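Local coordinates for hydrogenase expression/formation protein (HypB) (Archaeoglobus fulgidus, PDB 2WSM) that probably hydrolyses GTP as a G3E-family hydrogenase maturation factor that also binds nickel and zinc and dimerises in a GTP-dependent way, at residues A[19-24]-A[98-103]; A[30-35]-A[110-115]; A[57-62]-A[80-85]; A[64-69]-A[115-120]. All blocks are in the same frame, centred on the assembly; numbering follows the deposited sequence.

Contact 1: A[19-24]-A[98-103]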
loop_
_atom_site.group_PDB
_atom_site.type_symbol
_atom_site.label_atom_id
_atom_site.label_comp_id
_atom_site.label_asym_id
_atom_site.label_seq_id
_atom_site.Cartn_x
_atom_site.Cartn_y
_atom_site.Cartn_z
ATOM N N GLU A 19 8.295 -17.715 4.045
ATOM C CA GLU A 19 9.082 -18.862 3.613
ATOM C C GLU A 19 8.449 -20.149 4.118
ATOM O O GLU A 19 8.419 -21.157 3.407
ATOM C CB GLU A 19 10.521 -18.752 4.130
ATOM C CG GLU A 19 11.358 -20.019 3.930
ATOM C CD GLU A 19 12.648 -20.027 4.757
ATOM O OE1 GLU A 19 12.787 -19.192 5.685
ATOM O OE2 GLU A 19 13.523 -20.880 4.484
ATOM N N LYS A 20 7.938 -20.114 5.346
ATOM C CA LYS A 20 7.280 -21.288 5.918
ATOM C C LYS A 20 5.983 -21.619 5.181
ATOM O O LYS A 20 5.686 -22.792 4.923
ATOM C CB LYS A 20 7.006 -21.091 7.411
ATOM C CG LYS A 20 8.256 -21.042 8.270
ATOM C CD LYS A 20 7.972 -20.352 9.593
ATOM C CE LYS A 20 7.321 -21.298 10.590
ATOM N NZ LYS A 20 8.342 -22.037 11.391
ATOM N N ASN A 21 5.219 -20.585 4.840
ATOM C CA ASN A 21 3.988 -20.780 4.090
ATOM C C ASN A 21 4.297 -21.397 2.734
ATOM O O ASN A 21 3.595 -22.304 2.276
ATOM C CB ASN A 21 3.212 -19.468 3.937
ATOM C CG ASN A 21 2.682 -18.942 5.267
ATOM O OD1 ASN A 21 2.698 -19.647 6.279
ATOM N ND2 ASN A 21 2.221 -17.694 5.270
ATOM N N ARG A 22 5.370 -20.916 2.113
ATOM C CA ARG A 22 5.790 -21.398 0.799
ATOM C C ARG A 22 6.235 -22.864 0.857
ATOM O O ARG A 22 5.832 -23.679 0.027
ATOM C CB ARG A 22 6.899 -20.500 0.237
ATOM C CG ARG A 22 7.325 -20.831 -1.182
ATOM C CD ARG A 22 8.120 -19.683 -1.820
ATOM N NE ARG A 22 7.252 -18.589 -2.259
ATOM C CZ ARG A 22 7.136 -17.417 -1.637
ATOM N NH1 ARG A 22 7.841 -17.166 -0.544
ATOM N NH2 ARG A 22 6.315 -16.490 -2.114
ATOM N N GLU A 23 7.042 -23.209 1.853
ATOM C CA GLU A 23 7.469 -24.599 2.008
ATOM C C GLU A 23 6.287 -25.522 2.278
ATOM O O GLU A 23 6.194 -26.601 1.694
ATOM C CB GLU A 23 8.526 -24.731 3.107
ATOM C CG GLU A 23 8.997 -26.163 3.369
ATOM C CD GLU A 23 9.282 -26.961 2.097
ATOM O OE1 GLU A 23 9.554 -26.357 1.039
ATOM O OE2 GLU A 23 9.233 -28.209 2.159
ATOM N N ALA A 24 5.382 -25.092 3.156
ATOM C CA ALA A 24 4.212 -25.891 3.487
ATOM C C ALA A 24 3.365 -26.110 2.244
ATOM O O ALA A 24 2.912 -27.220 1.980
ATOM C CB ALA A 24 3.392 -25.218 4.586
ATOM N N MET A 98 -1.240 -13.936 8.914
ATOM C CA MET A 98 -2.692 -14.122 8.865
ATOM C C MET A 98 -3.114 -15.481 8.313
ATOM O O MET A 98 -4.212 -15.953 8.599
ATOM C CB MET A 98 -3.356 -13.031 8.027
ATOM C CG MET A 98 -3.491 -11.699 8.713
ATOM S SD MET A 98 -4.141 -10.491 7.551
ATOM C CE MET A 98 -3.774 -8.953 8.402
ATOM N N ILE A 99 -2.267 -16.104 7.503
ATOM C CA ILE A 99 -2.636 -17.382 6.923
ATOM C C ILE A 99 -1.779 -18.522 7.446
ATOM O O ILE A 99 -2.052 -19.687 7.173
ATOM C CB ILE A 99 -2.551 -17.369 5.380
ATOM C CG1 ILE A 99 -1.097 -17.459 4.927
ATOM C CG2 ILE A 99 -3.273 -16.145 4.801
ATOM C CD1 ILE A 99 -0.929 -17.365 3.415
ATOM N N TYR A 100 -0.747 -18.173 8.199
ATOM C CA TYR A 100 0.252 -19.135 8.636
ATOM C C TYR A 100 -0.372 -20.347 9.324
ATOM O O TYR A 100 0.009 -21.476 9.045
ATOM C CB TYR A 100 1.274 -18.434 9.530
ATOM C CG TYR A 100 2.203 -19.350 10.284
ATOM C CD1 TYR A 100 2.960 -20.306 9.620
ATOM C CD2 TYR A 100 2.346 -19.235 11.663
ATOM C CE1 TYR A 100 3.815 -21.135 10.308
ATOM C CE2 TYR A 100 3.201 -20.061 12.362
ATOM C CZ TYR A 100 3.934 -21.008 11.680
ATOM O OH TYR A 100 4.786 -21.830 12.377
ATOM N N HIS A 101 -1.348 -20.110 10.197
ATOM C CA HIS A 101 -2.043 -21.197 10.892
ATOM C C HIS A 101 -3.267 -21.702 10.139
ATOM O O HIS A 101 -3.933 -22.635 10.589
ATOM C CB HIS A 101 -2.488 -20.761 12.292
ATOM C CG HIS A 101 -1.401 -20.145 13.111
ATOM N ND1 HIS A 101 -0.366 -20.879 13.649
ATOM C CD2 HIS A 101 -1.194 -18.863 13.497
ATOM C CE1 HIS A 101 0.437 -20.076 14.324
ATOM N NE2 HIS A 101 -0.043 -18.847 14.247
ATOM N N ARG A 102 -3.580 -21.085 9.006
ATOM C CA ARG A 102 -4.795 -21.441 8.275
ATOM C C ARG A 102 -4.516 -22.428 7.151
ATOM O O ARG A 102 -5.389 -23.191 6.745
ATOM C CB ARG A 102 -5.468 -20.185 7.721
ATOM C CG ARG A 102 -5.900 -19.176 8.793
ATOM C CD ARG A 102 -7.151 -19.646 9.525
ATOM N NE ARG A 102 -6.840 -20.603 10.580
ATOM C CZ ARG A 102 -7.653 -21.573 10.978
ATOM N NH1 ARG A 102 -7.270 -22.390 11.950
ATOM N NH2 ARG A 102 -8.840 -21.742 10.400
ATOM N N LEU A 103 -3.286 -22.408 6.652
ATOM C CA LEU A 103 -2.900 -23.215 5.504
ATOM C C LEU A 103 -3.151 -24.714 5.672
ATOM O O LEU A 103 -3.490 -25.398 4.707
ATOM C CB LEU A 103 -1.431 -22.958 5.156
ATOM C CG LEU A 103 -1.185 -21.588 4.522
ATOM C CD1 LEU A 103 0.284 -21.382 4.200
ATOM C CD2 LEU A 103 -2.031 -21.457 3.267
#
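N21 and Y100 bring their CA atoms to 6.1 Å of each other, the closest CA pair between helix residues 19-24 and the weakly bonded helical turn at 98-100, after which I99 O accepts from both R102 N and L103 N. The contact is made by side chains, with no hydrogen bond between the segments. N21 sits in the middle and meets three partners. Its OD1 comes to the edge of the Y100 ring, in the ring plane, 3.4 Å from Y100 CD1, with the amide turned 29° from that plane. The other end of the amide meets I99, with ND2 3.3 Å from I99 CG1. This ND2 is buried but satisfied, since it donates to A96 O and L128 O, and those two bonds fix which way round the amide lies. With CG1 between the backbone N and the carbonyl carbon (chi1 76°), I99 brings its ethyl arm obliquely across that nitrogen. The arrangement lays N-terminal helix 12-28 against the segment preceding strand 111-118 of the P-loop NTPase sheet, and I99 and L103 turn on to I114 and L112 of that strand. L103 CD1 packs against the base of N21, 3.5 Å from N21 CB, approaching at about a right angle. K20 supplies the more exposed margin. Bent at its last two torsions, it crosses the Y100 ring obliquely, CE standing 3.1 Å from Y100 OH and 3.5 Å from Y100 CE1.

Contact 2: A[30-35]-A[110-115]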
loop_
_atom_site.group_PDB
_atom_site.type_symbol
_atom_site.label_atom_id
_atom_site.label_comp_id
_atom_site.label_asym_id
_atom_site.label_seq_id
_atom_site.Cartn_x
_atom_site.Cartn_y
_atom_site.Cartn_z
ATOM N N THR A 30 -0.009 -27.744 -3.132
ATOM C CA THR A 30 -1.065 -26.757 -3.297
ATOM C C THR A 30 -0.511 -25.521 -3.993
ATOM O O THR A 30 0.516 -24.998 -3.596
ATOM C CB THR A 30 -1.655 -26.334 -1.924
ATOM O OG1 THR A 30 -2.217 -27.476 -1.270
ATOM C CG2 THR A 30 -2.742 -25.274 -2.098
ATOM N N VAL A 31 -1.179 -25.060 -5.043
ATOM C CA VAL A 31 -0.768 -23.816 -5.689
ATOM C C VAL A 31 -1.629 -22.675 -5.165
ATOM O O VAL A 31 -2.852 -22.748 -5.215
ATOM C CB VAL A 31 -0.859 -23.903 -7.222
ATOM C CG1 VAL A 31 -0.656 -22.526 -7.856
ATOM C CG2 VAL A 31 0.169 -24.890 -7.753
ATOM N N ALA A 32 -0.986 -21.638 -4.640
ATOM C CA ALA A 32 -1.703 -20.515 -4.040
ATOM C C ALA A 32 -1.594 -19.238 -4.871
ATOM O O ALA A 32 -0.511 -18.859 -5.335
ATOM C CB ALA A 32 -1.216 -20.259 -2.616
ATOM N N VAL A 33 -2.733 -18.578 -5.037
ATOM C CA VAL A 33 -2.823 -17.344 -5.809
ATOM C C VAL A 33 -3.277 -16.197 -4.914
ATOM O O VAL A 33 -4.354 -16.250 -4.311
ATOM C CB VAL A 33 -3.824 -17.488 -6.964
ATOM C CG1 VAL A 33 -3.851 -16.215 -7.829
ATOM C CG2 VAL A 33 -3.484 -18.714 -7.791
ATOM N N ASN A 34 -2.437 -15.173 -4.831
ATOM C CA ASN A 34 -2.741 -13.961 -4.103
ATOM C C ASN A 34 -3.498 -13.023 -5.042
ATOM O O ASN A 34 -2.918 -12.475 -5.978
ATOM C CB ASN A 34 -1.422 -13.326 -3.631
ATOM C CG ASN A 34 -1.610 -11.989 -2.947
ATOM O OD1 ASN A 34 -2.729 -11.566 -2.673
ATOM N ND2 ASN A 34 -0.499 -11.317 -2.656
ATOM N N ILE A 35 -4.795 -12.854 -4.815
ATOM C CA ILE A 35 -5.609 -12.052 -5.727
ATOM C C ILE A 35 -5.885 -10.678 -5.166
ATOM O O ILE A 35 -6.659 -10.517 -4.223
ATOM C CB ILE A 35 -6.939 -12.733 -6.102
ATOM C CG1 ILE A 35 -6.662 -14.077 -6.775
ATOM C CG2 ILE A 35 -7.779 -11.812 -7.012
ATOM C CD1 ILE A 35 -7.856 -14.984 -6.845
ATOM N N ASP A 110 -5.840 -28.481 -4.347
ATOM C CA ASP A 110 -4.877 -28.311 -5.426
ATOM C C ASP A 110 -4.596 -26.830 -5.610
ATOM O O ASP A 110 -3.470 -26.419 -5.875
ATOM C CB ASP A 110 -5.429 -28.883 -6.736
ATOM C CG ASP A 110 -5.895 -30.315 -6.591
ATOM O OD1 ASP A 110 -5.275 -31.063 -5.805
ATOM O OD2 ASP A 110 -6.883 -30.685 -7.261
ATOM N N LEU A 111 -5.640 -26.031 -5.455
ATOM C CA LEU A 111 -5.569 -24.612 -5.744
ATOM C C LEU A 111 -6.187 -23.826 -4.596
ATOM O O LEU A 111 -7.339 -24.061 -4.225
ATOM C CB LEU A 111 -6.312 -24.324 -7.051
ATOM C CG LEU A 111 -6.438 -22.872 -7.517
ATOM C CD1 LEU A 111 -5.084 -22.334 -7.947
ATOM C CD2 LEU A 111 -7.452 -22.773 -8.652
ATOM N N LEU A 112 -5.409 -22.907 -4.033
ATOM C CA LEU A 112 -5.868 -22.036 -2.963
ATOM C C LEU A 112 -5.974 -20.586 -3.433
ATOM O O LEU A 112 -4.958 -19.913 -3.667
ATOM C CB LEU A 112 -4.913 -22.106 -1.774
ATOM C CG LEU A 112 -5.278 -21.214 -0.587
ATOM C CD1 LEU A 112 -6.626 -21.611 -0.011
ATOM C CD2 LEU A 112 -4.203 -21.297 0.474
ATOM N N LEU A 113 -7.205 -20.110 -3.570
ATOM C CA LEU A 113 -7.456 -18.744 -4.017
ATOM C C LEU A 113 -7.516 -17.780 -2.834
ATOM O O LEU A 113 -8.400 -17.872 -1.984
ATOM C CB LEU A 113 -8.739 -18.691 -4.846
ATOM C CG LEU A 113 -8.651 -19.591 -6.083
ATOM C CD1 LEU A 113 -9.985 -19.697 -6.822
ATOM C CD2 LEU A 113 -7.548 -19.123 -7.014
ATOM N N ILE A 114 -6.553 -16.866 -2.778
ATOM C CA ILE A 114 -6.447 -15.937 -1.666
ATOM C C ILE A 114 -6.831 -14.517 -2.072
ATOM O O ILE A 114 -6.102 -13.829 -2.801
ATOM C CB ILE A 114 -5.035 -15.931 -1.063
ATOM C CG1 ILE A 114 -4.600 -17.360 -0.707
ATOM C CG2 ILE A 114 -4.985 -15.028 0.159
ATOM C CD1 ILE A 114 -3.258 -17.438 0.012
ATOM N N GLU A 115 -7.983 -14.084 -1.580
ATOM C CA GLU A 115 -8.482 -12.751 -1.858
ATOM C C GLU A 115 -7.930 -11.727 -0.865
ATOM O O GLU A 115 -8.264 -11.732 0.325
ATOM C CB GLU A 115 -10.011 -12.757 -1.834
ATOM C CG GLU A 115 -10.623 -11.405 -2.116
ATOM C CD GLU A 115 -12.091 -11.366 -1.772
ATOM O OE1 GLU A 115 -12.414 -11.185 -0.576
ATOM O OE2 GLU A 115 -12.918 -11.522 -2.692
#
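V31 to I35 pair in parallel, residue for residue, with L111 to E115, the axes 4.7 Å apart and 15° from parallel. These are central neighbours in the all-parallel sheet of the P-loop NTPase fold. Five backbone bonds link them, running alternately from V31 N to D110 O, L112 N to V31 O, V33 N to L112 O, I114 N to V33 O and I35 N to I114 O. The packing is densest on the face bearing V31, V33, I35, L111 and L113. There V33 CG2 touches L111 CD1 at 4.0 Å, while V33 CB lies 4.1 Å from L113 CD2, the two side chains side by side and pointing the same way. L113 CD2 also faces I35 CD1 at 4.2 Å, so one methyl bridges two residues of the other strand. Helix 201-212 covers V31, V33 and L111, and helix 43-54 covers I35 and E115. The face of A32, N34, L112 and I114 is more sparsely joined between the strands: A32 CB is 4.2 Å from L112 CB and 4.4 Å from I114 CD1. The solvent side is at the partly exposed D110, whose backbone O is still bonded by V31 N but whose side chain sets off away from 30-35, OD2 accepting from K59 N. T30 still reaches over with CG2, which stands anti to its N (OG1 at chi1 -61°) and comes 3.9 Å from L112 CB. At the far end, the I35 N to I114 O bond is 2.6 Å long, with an angle of 171° at the hydrogen.

Contact 3: A[57-62]-A[80-85]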
loop_
_atom_site.group_PDB
_atom_site.type_symbol
_atom_site.label_atom_id
_atom_site.label_comp_id
_atom_site.label_asym_id
_atom_site.label_seq_id
_atom_site.Cartn_x
_atom_site.Cartn_y
_atom_site.Cartn_z
ATOM N N GLU A 57 -13.286 -30.801 -11.295
ATOM C CA GLU A 57 -12.035 -31.403 -11.750
ATOM C C GLU A 57 -10.888 -31.067 -10.797
ATOM O O GLU A 57 -9.886 -31.780 -10.736
ATOM C CB GLU A 57 -11.678 -30.910 -13.157
ATOM C CG GLU A 57 -12.864 -30.483 -14.012
ATOM C CD GLU A 57 -12.474 -29.475 -15.091
ATOM O OE1 GLU A 57 -13.382 -28.910 -15.744
ATOM O OE2 GLU A 57 -11.258 -29.242 -15.281
ATOM N N VAL A 58 -11.039 -29.977 -10.051
ATOM C CA VAL A 58 -9.953 -29.455 -9.225
ATOM C C VAL A 58 -10.430 -29.087 -7.826
ATOM O O VAL A 58 -11.436 -28.401 -7.674
ATOM C CB VAL A 58 -9.328 -28.203 -9.874
ATOM C CG1 VAL A 58 -8.220 -27.637 -9.003
ATOM C CG2 VAL A 58 -8.808 -28.532 -11.267
ATOM N N LYS A 59 -9.698 -29.534 -6.810
ATOM C CA LYS A 59 -10.039 -29.227 -5.423
ATOM C C LYS A 59 -9.572 -27.823 -5.031
ATOM O O LYS A 59 -8.375 -27.552 -4.965
ATOM C CB LYS A 59 -9.443 -30.271 -4.475
ATOM C CG LYS A 59 -9.835 -30.087 -3.017
ATOM C CD LYS A 59 -11.287 -30.491 -2.778
ATOM C CE LYS A 59 -11.598 -30.607 -1.287
ATOM N NZ LYS A 59 -11.637 -29.273 -0.617
ATOM N N ILE A 60 -10.527 -26.943 -4.755
ATOM C CA ILE A 60 -10.234 -25.531 -4.526
ATOM C C ILE A 60 -10.541 -25.079 -3.105
ATOM O O ILE A 60 -11.599 -25.397 -2.553
ATOM C CB ILE A 60 -11.045 -24.647 -5.496
ATOM C CG1 ILE A 60 -10.640 -24.932 -6.939
ATOM C CG2 ILE A 60 -10.867 -23.170 -5.165
ATOM C CD1 ILE A 60 -11.599 -24.356 -7.969
ATOM N N GLY A 61 -9.609 -24.329 -2.521
ATOM C CA GLY A 61 -9.845 -23.653 -1.262
ATOM C C GLY A 61 -9.936 -22.153 -1.498
ATOM O O GLY A 61 -9.366 -21.626 -2.457
ATOM N N ALA A 62 -10.654 -21.460 -0.621
ATOM C CA ALA A 62 -10.788 -20.016 -0.725
ATOM C C ALA A 62 -10.575 -19.332 0.621
ATOM O O ALA A 62 -11.205 -19.681 1.615
ATOM C CB ALA A 62 -12.151 -19.655 -1.292
ATOM N N GLY A 80 -19.424 -27.246 -1.472
ATOM C CA GLY A 80 -18.689 -28.106 -0.565
ATOM C C GLY A 80 -17.250 -27.661 -0.449
ATOM O O GLY A 80 -16.443 -28.286 0.241
ATOM N N ILE A 81 -16.930 -26.573 -1.136
ATOM C CA ILE A 81 -15.600 -25.978 -1.080
ATOM C C ILE A 81 -15.270 -25.498 0.328
ATOM O O ILE A 81 -16.107 -24.903 1.006
ATOM C CB ILE A 81 -15.488 -24.798 -2.077
ATOM C CG1 ILE A 81 -14.981 -25.293 -3.429
ATOM C CG2 ILE A 81 -14.575 -23.703 -1.544
ATOM C CD1 ILE A 81 -15.890 -26.287 -4.088
ATOM N N LYS A 82 -14.048 -25.769 0.773
ATOM C CA LYS A 82 -13.568 -25.197 2.020
ATOM C C LYS A 82 -13.362 -23.697 1.823
ATOM O O LYS A 82 -12.711 -23.272 0.867
ATOM C CB LYS A 82 -12.260 -25.858 2.441
ATOM C CG LYS A 82 -12.345 -27.368 2.615
ATOM C CD LYS A 82 -10.990 -27.959 2.995
ATOM C CE LYS A 82 -11.104 -29.439 3.343
ATOM N NZ LYS A 82 -11.609 -30.245 2.194
ATOM N N ALA A 83 -13.921 -22.896 2.723
ATOM C CA ALA A 83 -13.819 -21.448 2.619
ATOM C C ALA A 83 -13.843 -20.807 3.994
ATOM O O ALA A 83 -14.375 -21.377 4.947
ATOM C CB ALA A 83 -14.942 -20.900 1.771
ATOM N N GLU A 84 -13.271 -19.615 4.101
ATOM C CA GLU A 84 -13.302 -18.902 5.369
ATOM C C GLU A 84 -12.873 -17.448 5.248
ATOM O O GLU A 84 -12.006 -17.103 4.438
ATOM C CB GLU A 84 -12.436 -19.615 6.405
ATOM C CG GLU A 84 -10.967 -19.631 6.070
ATOM C CD GLU A 84 -10.152 -20.292 7.152
ATOM O OE1 GLU A 84 -10.711 -21.161 7.860
ATOM O OE2 GLU A 84 -8.961 -19.937 7.299
ATOM N N ALA A 85 -13.510 -16.603 6.053
ATOM C CA ALA A 85 -13.119 -15.217 6.177
ATOM C C ALA A 85 -11.780 -15.165 6.888
ATOM O O ALA A 85 -11.552 -15.892 7.848
ATOM C CB ALA A 85 -14.167 -14.429 6.962
#
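A short parallel strand pairing joins A62 to K82 and E84 at one margin of the sheet, where 82-85 is the outermost strand of the chain and 60-64 lies just inside it. Strands 60-62 and 82-85 run 10° from parallel. A62 uses both its backbone groups: its N donates to K82 O at 3.1 Å, and its O accepts from E84 N at 3.2 Å, nearly in line with the C=O. The methyls of A62 and A83 meet on one face, CB to CB 4.3 Å. Just ahead of strand 82-85, I81 CG1 lies 3.5 Å from I60 O, and helix 43-54 packs on both isoleucines. Two partly exposed lysines cross at about a right angle, K59 NZ 3.0 Å from K82 NZ. Both converge on D108 OD1, in a salt bridge from K82 and a long, weak ion pair from K59, so the carboxylate probably offsets their closeness. A leucine in place of K82 would probably cost D108 its salt bridge, leaving the long, weak pairing to K59, and put apolar carbon beside that ammonium. Helix 70-77, against which A83 packs, connects the two strands, making this a beta-alpha-beta crossover of the P-loop NTPase fold.

Contact 4: A[64-69]-A[115-120]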
loop_
_atom_site.group_PDB
_atom_site.type_symbol
_atom_site.label_atom_id
_atom_site.label_comp_id
_atom_site.label_asym_id
_atom_site.label_seq_id
_atom_site.Cartn_x
_atom_site.Cartn_y
_atom_site.Cartn_z
ATOM N N LEU A 64 -10.939 -15.614 2.064
ATOM C CA LEU A 64 -11.515 -14.323 1.705
ATOM C C LEU A 64 -11.102 -13.227 2.671
ATOM O O LEU A 64 -11.593 -13.163 3.796
ATOM C CB LEU A 64 -13.039 -14.419 1.632
ATOM C CG LEU A 64 -13.602 -15.462 0.667
ATOM C CD1 LEU A 64 -15.114 -15.444 0.703
ATOM C CD2 LEU A 64 -13.086 -15.237 -0.771
ATOM N N GLY A 65 -10.209 -12.357 2.210
ATOM C CA GLY A 65 -9.699 -11.261 3.008
ATOM C C GLY A 65 -10.428 -9.941 2.840
ATOM O O GLY A 65 -10.107 -8.973 3.524
ATOM N N ASP A 66 -11.381 -9.878 1.916
ATOM C CA ASP A 66 -12.329 -8.765 1.914
ATOM C C ASP A 66 -13.575 -9.224 2.654
ATOM O O ASP A 66 -13.887 -10.413 2.658
ATOM C CB ASP A 66 -12.678 -8.320 0.491
ATOM C CG ASP A 66 -12.050 -6.986 0.122
ATOM O OD1 ASP A 66 -11.938 -6.691 -1.083
ATOM O OD2 ASP A 66 -11.673 -6.223 1.037
ATOM N N VAL A 67 -14.275 -8.303 3.308
ATOM C CA VAL A 67 -15.525 -8.687 3.951
ATOM C C VAL A 67 -16.491 -9.153 2.874
ATOM O O VAL A 67 -16.723 -8.459 1.886
ATOM C CB VAL A 67 -16.166 -7.545 4.775
ATOM C CG1 VAL A 67 -17.564 -7.947 5.234
ATOM C CG2 VAL A 67 -15.294 -7.193 5.974
ATOM N N VAL A 68 -17.038 -10.344 3.062
ATOM C CA VAL A 68 -17.959 -10.914 2.092
ATOM C C VAL A 68 -19.348 -11.078 2.705
ATOM O O VAL A 68 -19.483 -11.491 3.855
ATOM C CB VAL A 68 -17.438 -12.259 1.560
ATOM C CG1 VAL A 68 -18.535 -13.009 0.837
ATOM C CG2 VAL A 68 -16.233 -12.034 0.651
ATOM N N SER A 69 -20.370 -10.727 1.931
ATOM C CA SER A 69 -21.753 -10.824 2.378
ATOM C C SER A 69 -22.124 -12.268 2.679
ATOM O O SER A 69 -21.407 -13.193 2.300
ATOM C CB SER A 69 -22.685 -10.280 1.302
ATOM O OG SER A 69 -22.760 -11.186 0.218
ATOM N N GLU A 115 -7.983 -14.084 -1.580
ATOM C CA GLU A 115 -8.482 -12.751 -1.858
ATOM C C GLU A 115 -7.930 -11.727 -0.865
ATOM O O GLU A 115 -8.264 -11.732 0.325
ATOM C CB GLU A 115 -10.011 -12.757 -1.834
ATOM C CG GLU A 115 -10.623 -11.405 -2.116
ATOM C CD GLU A 115 -12.091 -11.366 -1.772
ATOM O OE1 GLU A 115 -12.414 -11.185 -0.576
ATOM O OE2 GLU A 115 -12.918 -11.522 -2.692
ATOM N N ASN A 116 -7.072 -10.847 -1.359
ATOM C CA ASN A 116 -6.493 -9.811 -0.523
ATOM C C ASN A 116 -7.514 -8.720 -0.186
ATOM O O ASN A 116 -8.604 -8.671 -0.765
ATOM C CB ASN A 116 -5.264 -9.206 -1.209
ATOM C CG ASN A 116 -4.151 -8.879 -0.228
ATOM O OD1 ASN A 116 -4.371 -8.227 0.790
ATOM N ND2 ASN A 116 -2.951 -9.343 -0.529
ATOM N N VAL A 117 -7.143 -7.851 0.749
ATOM C CA VAL A 117 -7.932 -6.679 1.134
ATOM C C VAL A 117 -8.210 -5.773 -0.071
ATOM O O VAL A 117 -7.427 -5.738 -1.030
ATOM C CB VAL A 117 -7.195 -5.868 2.251
ATOM C CG1 VAL A 117 -8.055 -4.714 2.782
ATOM C CG2 VAL A 117 -6.798 -6.800 3.397
ATOM N N GLY A 118 -9.325 -5.052 -0.022
ATOM C CA GLY A 118 -9.692 -4.122 -1.082
ATOM C C GLY A 118 -8.835 -2.864 -1.040
ATOM O O GLY A 118 -9.235 -1.853 -0.466
ATOM N N ASN A 119 -7.655 -2.927 -1.648
ATOM C CA ASN A 119 -6.664 -1.862 -1.524
ATOM C C ASN A 119 -5.555 -2.025 -2.564
ATOM O O ASN A 119 -5.085 -3.134 -2.800
ATOM C CB ASN A 119 -6.092 -1.866 -0.098
ATOM C CG ASN A 119 -4.928 -0.922 0.075
ATOM O OD1 ASN A 119 -3.785 -1.283 -0.175
ATOM N ND2 ASN A 119 -5.208 0.292 0.533
ATOM N N LEU A 120 -5.138 -0.925 -3.186
ATOM C CA LEU A 120 -4.154 -0.980 -4.267
ATOM C C LEU A 120 -2.758 -0.529 -3.869
ATOM O O LEU A 120 -1.895 -0.335 -4.727
ATOM C CB LEU A 120 -4.626 -0.155 -5.467
ATOM C CG LEU A 120 -5.767 -0.783 -6.273
ATOM C CD1 LEU A 120 -6.106 0.054 -7.489
ATOM C CD2 LEU A 120 -5.407 -2.196 -6.674
#
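E115 extends its side chain alongside residues 64-66, where its OE1 takes the D66 backbone N at 3.0 Å on the anti side of the carboxylate, 17° out of its plane. CG stands anti to the backbone N (chi1 -180°), which carries the carboxylate past L64, whose CD2 is 4.1 Å from E115 CB. OE1 also lies 3.1 Å from D66 CB, so this oxygen is closely surrounded; OE2 accepts from T44 OG1. The backbones join as well, G65 N donating to E115 O at 2.8 Å. At G65 any CB would fall 2.4 Å from E115 O, a clash that a glycine avoids. The loop thus lies beside strand 111-118 at the end of the P-loop NTPase sheet, next to K43 and T44, which belong to a probable Walker A motif. D66 binds further along the chain, at G118: G118 N donates to D66 OD2 at 2.8 Å, reaching it from above the carboxylate, 36° out of plane, in a bent bond. Its other oxygen, OD1, forms a salt bridge with K43, which N116 O also holds. With an alanine here, G118 N would probably lose its acceptor and K43 a charged partner. L10 of the second subunit packs on D66 and V117.

Overall arrangement
From the N terminus, contact 1 closes a long loop, bringing helix 12-28 onto residues 98-103. Contact 2 starts just after it, at 30-35, and ends later, at 110-115, so the two cross, and they pack against each other. Contact 3, between 57-62 and 80-85, nests inside both loops and meets contact 2 through backbone bonds of G61 with L111 and L113. Contact 4 opens within the loop of contact 3 and closes at 115-120, crossing all three others. It shares E115 with contact 2. Four adjacent strands are thereby joined, with contact 1 fastening a helix alongside and contact 4 the end beside the probable P-loop.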